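Local atomic coordinates of mitochondrial dynamics protein MID49 (Mus musculus, PDB entry 4WOY), a protein that recruits the fission mediator dynamin-related protein 1 to the mitochondrial outer membrane, regulates its GTPase activity and is required for mitochondrial fission. Residues Lys135-Ser138 with Asn142-Ala145. The protein carries 1 engineered substitution. Residues are numbered along the deposited sequence; the frame is centred on the assembly and turned at random.
Sequences KALS and NWPA
The indole of Trp143 meets Leu137 with its edge: the backbone carbonyl of Leu137 lies close to the ring plane at the NE1 corner, and a methyl of the same leucine borders the six-membered ring at CZ2. The setting is a tight connection between two consecutive helices in the nucleotidyltransferase-like part of MID49, where helix 126-139 ends, the chain turns, and helix 143-150 begins. It illustrates how a carbonyl in the last turn of a helix, where main-chain partners run short, can accept a bond from a side chain of the next helix. Trp143 NE1 donates to Leu137 O over 2.7 Å, a short bond that is noticeably bent, with 142° at the hydrogen. On the acceptor side the donor stands 27° from the carbonyl plane, whereas the oxygen is close to the indole plane, so the bond is better aligned with the ring than with the peptide. With CG anti to its carbonyl carbon (chi1 -67°), Trp143 reaches back across the turn from the first residue of its helix. The indole nitrogen of the buried Trp143 thereby gains a polar partner, and the Trp143 side chain also touches Ile154 and Pro156 of strand 153-156. Leu137, also buried, packs on Leu35 of helix 18-42, and its neighbour Ala136 touches Tyr38 of that same helix; the junction thus links the long helix to the sheet. At the start of the second helix Asn142 is the N-cap residue, its OD1 accepting a weak capping bond from Ala145 N at 3.4 Å. Beside the polar link, the two side chains finish in a single apolar touch, Leu137 CD2 against Trp143 CZ2 at 3.9 Å.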
ATOM      1  N   LYS A 135     -10.395 -18.372  -1.607  1.00 52.23           N
ATOM      2  CA  LYS A 135     -10.697 -19.787  -1.470  1.00 55.14           C
ATOM      3  C   LYS A 135      -9.447 -20.649  -1.617  1.00 59.57           C
ATOM      4  O   LYS A 135      -9.240 -21.577  -0.846  1.00 64.41           O
ATOM      5  CB  LYS A 135     -11.741 -20.206  -2.510  1.00 50.86           C
ATOM      6  CG  LYS A 135     -12.285 -21.619  -2.300  1.00 61.37           C
ATOM      7  CD  LYS A 135     -13.373 -21.986  -3.324  1.00 73.09           C
ATOM      8  CE  LYS A 135     -14.775 -21.656  -2.809  1.00 79.51           C
ATOM      9  NZ  LYS A 135     -15.857 -22.182  -3.691  1.00 81.16           N
ATOM     10  N   ALA A 136      -8.595 -20.312  -2.580  1.00 55.80           N
ATOM     11  CA  ALA A 136      -7.340 -21.039  -2.796  1.00 48.22           C
ATOM     12  C   ALA A 136      -6.364 -20.873  -1.628  1.00 50.15           C
ATOM     13  O   ALA A 136      -5.712 -21.818  -1.207  1.00 49.90           O
ATOM     14  CB  ALA A 136      -6.687 -20.583  -4.099  1.00 39.03           C
ATOM     15  N   LEU A 137      -6.271 -19.659  -1.114  1.00 47.62           N
ATOM     16  CA  LEU A 137      -5.358 -19.367  -0.032  1.00 48.11           C
ATOM     17  C   LEU A 137      -5.790 -20.128   1.215  1.00 57.97           C
ATOM     18  O   LEU A 137      -4.978 -20.779   1.885  1.00 58.01           O
ATOM     19  CB  LEU A 137      -5.341 -17.868   0.260  1.00 40.69           C
ATOM     20  CG  LEU A 137      -4.559 -16.977  -0.703  1.00 43.70           C
ATOM     21  CD1 LEU A 137      -4.573 -15.550  -0.184  1.00 46.48           C
ATOM     22  CD2 LEU A 137      -3.162 -17.446  -0.963  1.00 48.10           C
ATOM     23  N   SER A 138      -7.084 -20.067   1.504  1.00 69.53           N
ATOM     24  CA  SER A 138      -7.596 -20.533   2.784  1.00 82.56           C
ATOM     25  C   SER A 138      -7.900 -22.023   2.826  1.00 87.47           C
ATOM     26  O   SER A 138      -7.840 -22.642   3.884  1.00 98.99           O
ATOM     27  CB  SER A 138      -8.855 -19.744   3.144  1.00 89.37           C
ATOM     28  OG  SER A 138      -9.182 -19.912   4.509  1.00 96.40           O
ATOM     29  N   ASN A 142      -1.074 -25.426   0.843  1.00 73.25           N
ATOM     30  CA  ASN A 142      -0.494 -26.214   1.932  1.00 74.89           C
ATOM     31  C   ASN A 142       0.386 -25.369   2.859  1.00 71.95           C
ATOM     32  O   ASN A 142       1.614 -25.458   2.822  1.00 71.26           O
ATOM     33  CB  ASN A 142       0.300 -27.386   1.354  1.00 70.97           C
ATOM     34  CG  ASN A 142       0.433 -28.533   2.324  1.00 76.44           C
ATOM     35  OD1 ASN A 142       0.319 -28.361   3.540  1.00 78.02           O
ATOM     36  ND2 ASN A 142       0.667 -29.720   1.791  1.00 80.85           N
ATOM     37  N   TRP A 143      -0.251 -24.525   3.664  1.00 68.11           N
ATOM     38  CA  TRP A 143       0.460 -23.656   4.602  1.00 67.12           C
ATOM     39  C   TRP A 143       1.211 -24.369   5.718  1.00 70.19           C
ATOM     40  O   TRP A 143       2.270 -23.902   6.130  1.00 75.07           O
ATOM     41  CB  TRP A 143      -0.514 -22.652   5.221  1.00 64.37           C
ATOM     42  CG  TRP A 143      -1.040 -21.676   4.193  1.00 63.71           C
ATOM     43  CD1 TRP A 143      -2.344 -21.475   3.837  1.00 61.22           C
ATOM     44  CD2 TRP A 143      -0.262 -20.811   3.357  1.00 59.58           C
ATOM     45  NE1 TRP A 143      -2.430 -20.521   2.848  1.00 55.04           N
ATOM     46  CE2 TRP A 143      -1.166 -20.094   2.537  1.00 55.88           C
ATOM     47  CE3 TRP A 143       1.110 -20.565   3.225  1.00 50.91           C
ATOM     48  CZ2 TRP A 143      -0.742 -19.161   1.598  1.00 53.84           C
ATOM     49  CZ3 TRP A 143       1.526 -19.618   2.299  1.00 54.02           C
ATOM     50  CH2 TRP A 143       0.606 -18.934   1.498  1.00 52.09           C
ATOM     51  N   PRO A 144       0.683 -25.500   6.220  1.00 74.44           N
ATOM     52  CA  PRO A 144       1.506 -26.159   7.239  1.00 74.21           C
ATOM     53  C   PRO A 144       2.865 -26.620   6.707  1.00 75.12           C
ATOM     54  O   PRO A 144       3.877 -26.436   7.376  1.00 75.37           O
ATOM     55  CB  PRO A 144       0.647 -27.362   7.655  1.00 76.35           C
ATOM     56  CG  PRO A 144      -0.368 -27.524   6.570  1.00 73.26           C
ATOM     57  CD  PRO A 144      -0.636 -26.147   6.087  1.00 69.94           C
ATOM     58  N   ALA A 145       2.885 -27.180   5.503  1.00 76.66           N
ATOM     59  CA  ALA A 145       4.117 -27.690   4.917  1.00 74.71           C
ATOM     60  C   ALA A 145       5.097 -26.577   4.586  1.00 76.00           C
ATOM     61  O   ALA A 145       6.294 -26.708   4.846  1.00 86.09           O
ATOM     62  CB  ALA A 145       3.810 -28.497   3.675  1.00 71.81           C
TER